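Local structure of endonuclease and methylase LlaGI (Lactococcus lactis, 5FFJ) at residues L609-L613 with L783-Y787; A637-I641 with D831-T835; T818-T822 with L902-W906. The protein combines a helicase-like ATPase, a probable adenine-N6 methyltransferase and a specificity domain in one restriction-modification polypeptide that binds DNA, the full-length enzyme presumably cleaving and methylating it. All blocks are in the same frame, centred on the assembly; numbering follows the deposited sequence.

Contact 1: L609-L613 with L783-Y787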
loop_
_atom_site.group_PDB
_atom_site.type_symbol
_atom_site.label_atom_id
_atom_site.label_comp_id
_atom_site.label_asym_id
_atom_site.label_seq_id
_atom_site.Cartn_x
_atom_site.Cartn_y
_atom_site.Cartn_z
ATOM N N LEU A 609 7.479 4.129 -19.951
ATOM C CA LEU A 609 7.471 3.656 -21.332
ATOM C C LEU A 609 7.406 2.137 -21.384
ATOM O O LEU A 609 6.832 1.572 -22.313
ATOM C CB LEU A 609 8.706 4.146 -22.089
ATOM C CG LEU A 609 8.471 5.104 -23.262
ATOM C CD1 LEU A 609 9.794 5.389 -23.953
ATOM C CD2 LEU A 609 7.458 4.556 -24.265
ATOM N N SER A 610 8.002 1.479 -20.393
ATOM C CA SER A 610 7.928 0.027 -20.296
ATOM C C SER A 610 6.469 -0.403 -20.306
ATOM O O SER A 610 6.039 -1.137 -21.193
ATOM C CB SER A 610 8.621 -0.479 -19.030
ATOM O OG SER A 610 8.503 -1.888 -18.911
ATOM N N GLN A 611 5.716 0.089 -19.326
ATOM C CA GLN A 611 4.292 -0.205 -19.199
ATOM C C GLN A 611 3.531 0.027 -20.501
ATOM O O GLN A 611 2.574 -0.686 -20.804
ATOM C CB GLN A 611 3.677 0.649 -18.088
ATOM C CG GLN A 611 4.211 0.342 -16.699
ATOM C CD GLN A 611 3.702 1.314 -15.651
ATOM O OE1 GLN A 611 2.977 2.259 -15.963
ATOM N NE2 GLN A 611 4.081 1.086 -14.398
ATOM N N HIS A 612 3.954 1.027 -21.269
ATOM C CA HIS A 612 3.327 1.313 -22.554
ATOM C C HIS A 612 3.609 0.205 -23.565
ATOM O O HIS A 612 2.701 -0.255 -24.259
ATOM C CB HIS A 612 3.809 2.653 -23.109
ATOM C CG HIS A 612 3.432 2.878 -24.539
ATOM N ND1 HIS A 612 2.185 3.326 -24.919
ATOM C CD2 HIS A 612 4.131 2.699 -25.684
ATOM C CE1 HIS A 612 2.136 3.422 -26.235
ATOM N NE2 HIS A 612 3.306 3.050 -26.724
ATOM N N LEU A 613 4.868 -0.218 -23.643
ATOM C CA LEU A 613 5.274 -1.264 -24.577
ATOM C C LEU A 613 4.507 -2.560 -24.336
ATOM O O LEU A 613 4.154 -3.267 -25.281
ATOM C CB LEU A 613 6.777 -1.538 -24.466
ATOM C CG LEU A 613 7.752 -0.416 -24.836
ATOM C CD1 LEU A 613 9.185 -0.933 -24.779
ATOM C CD2 LEU A 613 7.448 0.173 -26.202
ATOM N N LEU A 783 -0.250 6.705 -16.135
ATOM C CA LEU A 783 -0.347 6.254 -17.520
ATOM C C LEU A 783 -1.478 5.248 -17.725
ATOM O O LEU A 783 -2.382 5.474 -18.529
ATOM C CB LEU A 783 0.979 5.631 -17.960
ATOM C CG LEU A 783 1.036 5.062 -19.379
ATOM C CD1 LEU A 783 0.871 6.164 -20.412
ATOM C CD2 LEU A 783 2.344 4.322 -19.588
ATOM N N LEU A 784 -1.418 4.136 -17.001
ATOM C CA LEU A 784 -2.388 3.057 -17.169
ATOM C C LEU A 784 -3.798 3.474 -16.774
ATOM O O LEU A 784 -4.777 2.959 -17.315
ATOM C CB LEU A 784 -1.963 1.836 -16.355
ATOM C CG LEU A 784 -1.082 0.832 -17.102
ATOM C CD1 LEU A 784 0.123 1.511 -17.730
ATOM C CD2 LEU A 784 -0.641 -0.277 -16.162
ATOM N N SER A 785 -3.903 4.399 -15.828
ATOM C CA SER A 785 -5.203 4.894 -15.401
ATOM C C SER A 785 -5.787 5.818 -16.465
ATOM O O SER A 785 -7.004 5.895 -16.632
ATOM C CB SER A 785 -5.090 5.624 -14.063
ATOM O OG SER A 785 -4.555 4.771 -13.066
ATOM N N TYR A 786 -4.913 6.513 -17.187
ATOM C CA TYR A 786 -5.340 7.405 -18.260
ATOM C C TYR A 786 -5.932 6.616 -19.427
ATOM O O TYR A 786 -7.050 6.889 -19.864
ATOM C CB TYR A 786 -4.167 8.263 -18.742
ATOM C CG TYR A 786 -4.414 8.968 -20.060
ATOM C CD1 TYR A 786 -4.155 8.335 -21.269
ATOM C CD2 TYR A 786 -4.897 10.269 -20.094
ATOM C CE1 TYR A 786 -4.379 8.971 -22.473
ATOM C CE2 TYR A 786 -5.120 10.916 -21.296
ATOM C CZ TYR A 786 -4.862 10.262 -22.481
ATOM O OH TYR A 786 -5.085 10.906 -23.676
ATOM N N TYR A 787 -5.166 5.650 -19.933
ATOM C CA TYR A 787 -5.608 4.796 -21.036
ATOM C C TYR A 787 -6.964 4.165 -20.746
ATOM O O TYR A 787 -7.921 4.335 -21.502
ATOM C CB TYR A 787 -4.589 3.683 -21.303
ATOM C CG TYR A 787 -3.291 4.118 -21.950
ATOM C CD1 TYR A 787 -3.212 5.281 -22.705
ATOM C CD2 TYR A 787 -2.141 3.350 -21.814
ATOM C CE1 TYR A 787 -2.023 5.668 -23.300
ATOM C CE2 TYR A 787 -0.951 3.729 -22.402
ATOM C CZ TYR A 787 -0.897 4.887 -23.144
ATOM O OH TYR A 787 0.290 5.263 -23.731
#
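Gln-611 lies across the CD1 methyl of Leu-784, the two side chains crossing at about a right angle. CB of Gln-611 is 3.7 Å from that methyl, and the amide, on a chain extended beyond CG, brings OE1 to 3.4 Å from the same CD1. Phe-693 touches both side chains. Leu-783 bridges two residues of the facing helix: its CD2 lies 4.2 Å from CB of Gln-611 and 4.2 Å from CB of His-612. Beside these leucine contacts lies a polar pair. With CG anti to the backbone N (chi1 168°), the imidazole of His-612 is carried to where its ND1 meets OH of Tyr-787 at 3.0 Å, the hydroxyl lying near the plane of the imidazole at its edge. The hydrogen-bond angle of 138° is well short of straight, and either group could supply the proton. Phe-619 meets the Tyr-787 ring at a steep angle. The two helical segments run at 42° to one another, their axes 10.8 Å apart, and join the coupler region to a helix that follows a strand of the methyltransferase sheet. Leucine methyls thus fill the interface on the glutamine side, whereas at His-612 a bond between two buried side chains gives both ND1 and the phenol oxygen a partner and would restrain how the imidazole turns.

Contact 2: A637-I641 with D831-T835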
loop_
_atom_site.group_PDB
_atom_site.type_symbol
_atom_site.label_atom_id
_atom_site.label_comp_id
_atom_site.label_asym_id
_atom_site.label_seq_id
_atom_site.Cartn_x
_atom_site.Cartn_y
_atom_site.Cartn_z
ATOM N N ALA A 637 2.643 9.659 -28.809
ATOM C CA ALA A 637 3.815 10.258 -28.177
ATOM C C ALA A 637 4.756 9.176 -27.663
ATOM O O ALA A 637 5.977 9.331 -27.711
ATOM C CB ALA A 637 3.398 11.178 -27.044
ATOM N N MET A 638 4.181 8.085 -27.171
ATOM C CA MET A 638 4.966 6.941 -26.732
ATOM C C MET A 638 5.400 6.105 -27.937
ATOM O O MET A 638 6.535 5.641 -28.003
ATOM C CB MET A 638 4.168 6.081 -25.752
ATOM C CG MET A 638 3.889 6.732 -24.402
ATOM S SD MET A 638 5.373 6.958 -23.402
ATOM C CE MET A 638 4.679 6.874 -21.752
ATOM N N GLU A 639 4.490 5.924 -28.891
ATOM C CA GLU A 639 4.774 5.146 -30.097
ATOM C C GLU A 639 5.704 5.910 -31.035
ATOM O O GLU A 639 6.171 5.360 -32.035
ATOM C CB GLU A 639 3.479 4.779 -30.832
ATOM C CG GLU A 639 3.014 3.348 -30.601
ATOM C CD GLU A 639 3.795 2.347 -31.429
ATOM O OE1 GLU A 639 4.929 2.005 -31.037
ATOM O OE2 GLU A 639 3.278 1.911 -32.480
ATOM N N SER A 640 5.972 7.173 -30.712
ATOM C CA SER A 640 6.961 7.955 -31.448
ATOM C C SER A 640 8.348 7.760 -30.849
ATOM O O SER A 640 9.278 7.360 -31.546
ATOM C CB SER A 640 6.605 9.442 -31.440
ATOM O OG SER A 640 6.659 9.971 -30.128
ATOM N N ILE A 641 8.478 8.050 -29.557
ATOM C CA ILE A 641 9.767 7.980 -28.870
ATOM C C ILE A 641 10.413 6.601 -28.994
ATOM O O ILE A 641 11.638 6.486 -29.003
ATOM C CB ILE A 641 9.621 8.352 -27.369
ATOM C CG1 ILE A 641 10.964 8.265 -26.633
ATOM C CG2 ILE A 641 8.592 7.464 -26.686
ATOM C CD1 ILE A 641 12.042 9.160 -27.204
ATOM N N ASP A 831 8.844 20.283 -27.617
ATOM C CA ASP A 831 7.681 19.524 -27.172
ATOM C C ASP A 831 7.620 18.061 -27.615
ATOM O O ASP A 831 7.965 17.701 -28.744
ATOM C CB ASP A 831 6.401 20.220 -27.641
ATOM C CG ASP A 831 6.607 21.036 -28.902
ATOM O OD1 ASP A 831 7.548 20.730 -29.665
ATOM O OD2 ASP A 831 5.827 21.988 -29.129
ATOM N N TYR A 832 7.198 17.239 -26.661
ATOM C CA TYR A 832 6.616 15.928 -26.896
ATOM C C TYR A 832 5.246 16.069 -26.245
ATOM O O TYR A 832 5.053 16.993 -25.454
ATOM C CB TYR A 832 7.440 14.809 -26.254
ATOM C CG TYR A 832 8.335 13.995 -27.166
ATOM C CD1 TYR A 832 7.826 12.980 -27.975
ATOM C CD2 TYR A 832 9.702 14.209 -27.173
ATOM C CE1 TYR A 832 8.669 12.224 -28.789
ATOM C CE2 TYR A 832 10.541 13.466 -27.973
ATOM C CZ TYR A 832 10.026 12.475 -28.778
ATOM O OH TYR A 832 10.875 11.742 -29.571
ATOM N N PHE A 833 4.295 15.201 -26.578
ATOM C CA PHE A 833 2.951 15.278 -25.996
ATOM C C PHE A 833 2.285 16.633 -26.248
ATOM O O PHE A 833 1.266 16.939 -25.636
ATOM C CB PHE A 833 2.987 15.029 -24.479
ATOM C CG PHE A 833 3.674 13.752 -24.073
ATOM C CD1 PHE A 833 2.969 12.563 -23.996
ATOM C CD2 PHE A 833 5.018 13.750 -23.738
ATOM C CE1 PHE A 833 3.596 11.392 -23.613
ATOM C CE2 PHE A 833 5.650 12.581 -23.354
ATOM C CZ PHE A 833 4.938 11.401 -23.290
ATOM N N GLY A 834 2.854 17.440 -27.141
ATOM C CA GLY A 834 2.405 18.812 -27.332
ATOM C C GLY A 834 0.921 18.900 -27.621
ATOM O O GLY A 834 0.258 19.883 -27.286
ATOM N N THR A 835 0.398 17.854 -28.246
ATOM C CA THR A 835 -1.023 17.771 -28.541
ATOM C C THR A 835 -1.821 17.462 -27.276
ATOM O O THR A 835 -2.999 17.809 -27.176
ATOM C CB THR A 835 -1.311 16.695 -29.605
ATOM O OG1 THR A 835 -2.718 16.637 -29.868
ATOM C CG2 THR A 835 -0.829 15.331 -29.135
#
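The carbonyl oxygen of Ala-637 is held from within its own helix and flanked by a ring from the other segment. OG of Ser-640 donates to Ala-637 O at 2.6 Å, coming in above the carbonyl plane, 49° out of it, rather than on a lone pair. The backbone N of Ile-641 adds a weak bond to the same oxygen. A chi1 of 65° places the Ser-640 hydroxyl between its own N and carbonyl carbon, turned back toward Ala-637. From there OG also lies at the rim of the Tyr-832 ring, in its plane, 3.3 Å from CE1. Further along the helix, CD1 of Ile-641 approaches the phenol end of Tyr-832, 4.2 Å from CZ, the two side chains crossing at about a right angle. The Tyr-832 hydroxyl itself is hydrogen-bonded to Glu-584.

Phe-833, the next residue, packs on Ala-637 and Met-638. Its ring turns a face to the CB methyl of Ala-637, a CH-pi contact with CB 3.8 Å from the centroid and 30° off the ring normal. SD of Met-638 lies at the ring's edge, a looser 4.5 Å from CZ, while Ser-591 and Asn-595 of helix 580-595 also touch Phe-833. Two consecutive aromatic side chains just ahead of helix 834-841 thus dock the methyltransferase region on coupler helix 633-646. No hydrogen bond crosses between the segments: Ala-637 O and Ser-640 OG pair with each other inside the helix, and the join rests mainly on the two rings against the Ala-637 and Ile-641 methyls, with Met-638 at the margin.

Contact 3: T818-T822 with L902-W906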
loop_
_atom_site.group_PDB
_atom_site.type_symbol
_atom_site.label_atom_id
_atom_site.label_comp_id
_atom_site.label_asym_id
_atom_site.label_seq_id
_atom_site.Cartn_x
_atom_site.Cartn_y
_atom_site.Cartn_z
ATOM N N THR A 818 -3.186 18.148 -12.046
ATOM C CA THR A 818 -3.985 19.372 -12.096
ATOM C C THR A 818 -3.441 20.421 -11.142
ATOM O O THR A 818 -3.659 21.615 -11.333
ATOM C CB THR A 818 -5.467 19.123 -11.744
ATOM O OG1 THR A 818 -5.623 19.020 -10.325
ATOM C CG2 THR A 818 -5.977 17.861 -12.406
ATOM N N PHE A 819 -2.736 19.969 -10.112
ATOM C CA PHE A 819 -2.130 20.883 -9.162
ATOM C C PHE A 819 -0.961 21.622 -9.806
ATOM O O PHE A 819 -0.831 22.837 -9.662
ATOM C CB PHE A 819 -1.658 20.131 -7.919
ATOM C CG PHE A 819 -2.773 19.581 -7.076
ATOM C CD1 PHE A 819 -3.853 20.375 -6.725
ATOM C CD2 PHE A 819 -2.739 18.271 -6.630
ATOM C CE1 PHE A 819 -4.878 19.873 -5.947
ATOM C CE2 PHE A 819 -3.763 17.764 -5.852
ATOM C CZ PHE A 819 -4.832 18.566 -5.510
ATOM N N GLU A 820 -0.113 20.884 -10.519
ATOM C CA GLU A 820 1.046 21.472 -11.184
ATOM C C GLU A 820 0.622 22.314 -12.387
ATOM O O GLU A 820 1.396 23.130 -12.886
ATOM C CB GLU A 820 2.020 20.376 -11.628
ATOM C CG GLU A 820 3.387 20.881 -12.097
ATOM C CD GLU A 820 4.263 21.362 -10.956
ATOM O OE1 GLU A 820 5.173 20.607 -10.545
ATOM O OE2 GLU A 820 4.052 22.494 -10.476
ATOM N N SER A 821 -0.607 22.116 -12.852
ATOM C CA SER A 821 -1.113 22.865 -13.998
ATOM C C SER A 821 -1.105 24.368 -13.731
ATOM O O SER A 821 -0.564 25.143 -14.520
ATOM C CB SER A 821 -2.529 22.410 -14.353
ATOM O OG SER A 821 -2.540 21.053 -14.763
ATOM N N THR A 822 -1.701 24.771 -12.613
ATOM C CA THR A 822 -1.822 26.186 -12.270
ATOM C C THR A 822 -0.586 26.726 -11.549
ATOM O O THR A 822 -0.598 27.851 -11.049
ATOM C CB THR A 822 -3.052 26.438 -11.376
ATOM O OG1 THR A 822 -2.975 25.612 -10.207
ATOM C CG2 THR A 822 -4.335 26.127 -12.129
ATOM N N LEU A 902 -6.119 20.383 -0.583
ATOM C CA LEU A 902 -5.552 21.031 -1.758
ATOM C C LEU A 902 -6.548 20.971 -2.911
ATOM O O LEU A 902 -6.722 21.943 -3.646
ATOM C CB LEU A 902 -4.237 20.365 -2.170
ATOM C CG LEU A 902 -3.091 20.377 -1.157
ATOM C CD1 LEU A 902 -1.874 19.653 -1.724
ATOM C CD2 LEU A 902 -2.730 21.795 -0.755
ATOM N N SER A 903 -7.198 19.821 -3.059
ATOM C CA SER A 903 -8.164 19.613 -4.131
ATOM C C SER A 903 -9.337 20.581 -4.026
ATOM O O SER A 903 -9.789 21.129 -5.031
ATOM C CB SER A 903 -8.677 18.173 -4.112
ATOM O OG SER A 903 -7.628 17.256 -4.367
ATOM N N ILE A 904 -9.832 20.786 -2.809
ATOM C CA ILE A 904 -10.920 21.730 -2.587
ATOM C C ILE A 904 -10.443 23.145 -2.899
ATOM O O ILE A 904 -11.174 23.935 -3.494
ATOM C CB ILE A 904 -11.448 21.665 -1.137
ATOM C CG1 ILE A 904 -12.069 20.294 -0.862
ATOM C CG2 ILE A 904 -12.484 22.766 -0.887
ATOM C CD1 ILE A 904 -12.422 20.050 0.592
ATOM N N ARG A 905 -9.216 23.456 -2.493
ATOM C CA ARG A 905 -8.626 24.762 -2.762
ATOM C C ARG A 905 -8.494 24.990 -4.263
ATOM O O ARG A 905 -9.032 25.956 -4.803
ATOM C CB ARG A 905 -7.257 24.880 -2.086
ATOM C CG ARG A 905 -6.534 26.211 -2.306
ATOM C CD ARG A 905 -7.203 27.351 -1.554
ATOM N NE ARG A 905 -8.373 27.871 -2.254
ATOM C CZ ARG A 905 -9.301 28.642 -1.694
ATOM N NH1 ARG A 905 -9.210 28.981 -0.414
ATOM N NH2 ARG A 905 -10.328 29.070 -2.413
ATOM N N TRP A 906 -7.773 24.090 -4.924
ATOM C CA TRP A 906 -7.526 24.190 -6.359
ATOM C C TRP A 906 -8.827 24.260 -7.150
ATOM O O TRP A 906 -8.918 24.971 -8.150
ATOM C CB TRP A 906 -6.693 22.999 -6.833
ATOM C CG TRP A 906 -6.296 23.079 -8.271
ATOM C CD1 TRP A 906 -5.105 23.516 -8.769
ATOM C CD2 TRP A 906 -7.093 22.711 -9.404
ATOM N NE1 TRP A 906 -5.107 23.441 -10.140
ATOM C CE2 TRP A 906 -6.317 22.951 -10.554
ATOM C CE3 TRP A 906 -8.386 22.200 -9.556
ATOM C CZ2 TRP A 906 -6.792 22.699 -11.840
ATOM C CZ3 TRP A 906 -8.855 21.951 -10.833
ATOM C CH2 TRP A 906 -8.060 22.201 -11.958
#
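Phe-819 and Thr-818 pack tightly on Trp-906 and its helix, while Thr-822, on the exposed side, adds a weak bond and a methyl beside the indole N. In the buried part, the phenyl ring of Phe-819 turns an edge to the face of the indole five-membered ring, an offset edge-to-face pair with planes at 87° and centroids 5.6 Å apart. The rest of that phenyl edge follows the helix: CE1 is 3.7 Å from CB of Trp-906, and CZ is 3.8 Å from CB of Leu-902. CZ also meets the hydroxyl of Ser-903 near the ring plane; that OG is hydrogen-bonded to Ser-899 O. Tyr-873 and Leu-876 also touch the phenyl ring.

Thr-818 comes over a face of the indole, its CB 4.1 Å from the centroid of the six-membered ring in a CH-pi contact. The chi1 of -175° at Trp-906 swings the indole away from the backbone N, bringing a face to Thr-818. At the outer margin, Trp-906 NE1 gives a bent, weak hydrogen bond to OG1 of Thr-822, 3.0 Å long with an angle of 120° at the hydrogen. Thr-818 O also lies close to NE1, but at an angle too poor for a hydrogen bond.

Ser-903 also touches Phe-740 and the prolines Pro-855 and Pro-856 of the NPPY sequence typical of adenine-N6 methyltransferases, which places the contact beside the probable catalytic motif. Aromatic edges and faces therefore carry the join between helix 899-910 and the short helical segment after strand 813-815, and the indole N-H adds little directional hold.

In the fold
Following the chain from the N terminus, helix 602-623 and then helix 633-646 of the coupler region supply the first halves of contacts 1 and 2. Contact 1 closes at helix 783-797, over 169 intervening residues. Contact 3 opens at 818-822, just past edge strand 813-815, before contact 2 closes at 831-835. Contact 3 itself closes a shorter loop at 902-906. Contacts 1 and 2 therefore cross, as do 2 and 3, whereas 1 and 3 follow in series. The first two touch, Leu-609 and His-612 packing on Met-638, and together fasten the coupler to the methyltransferase; contact 3, about 23 Å from contact 1 between centres, ties the methyltransferase to itself.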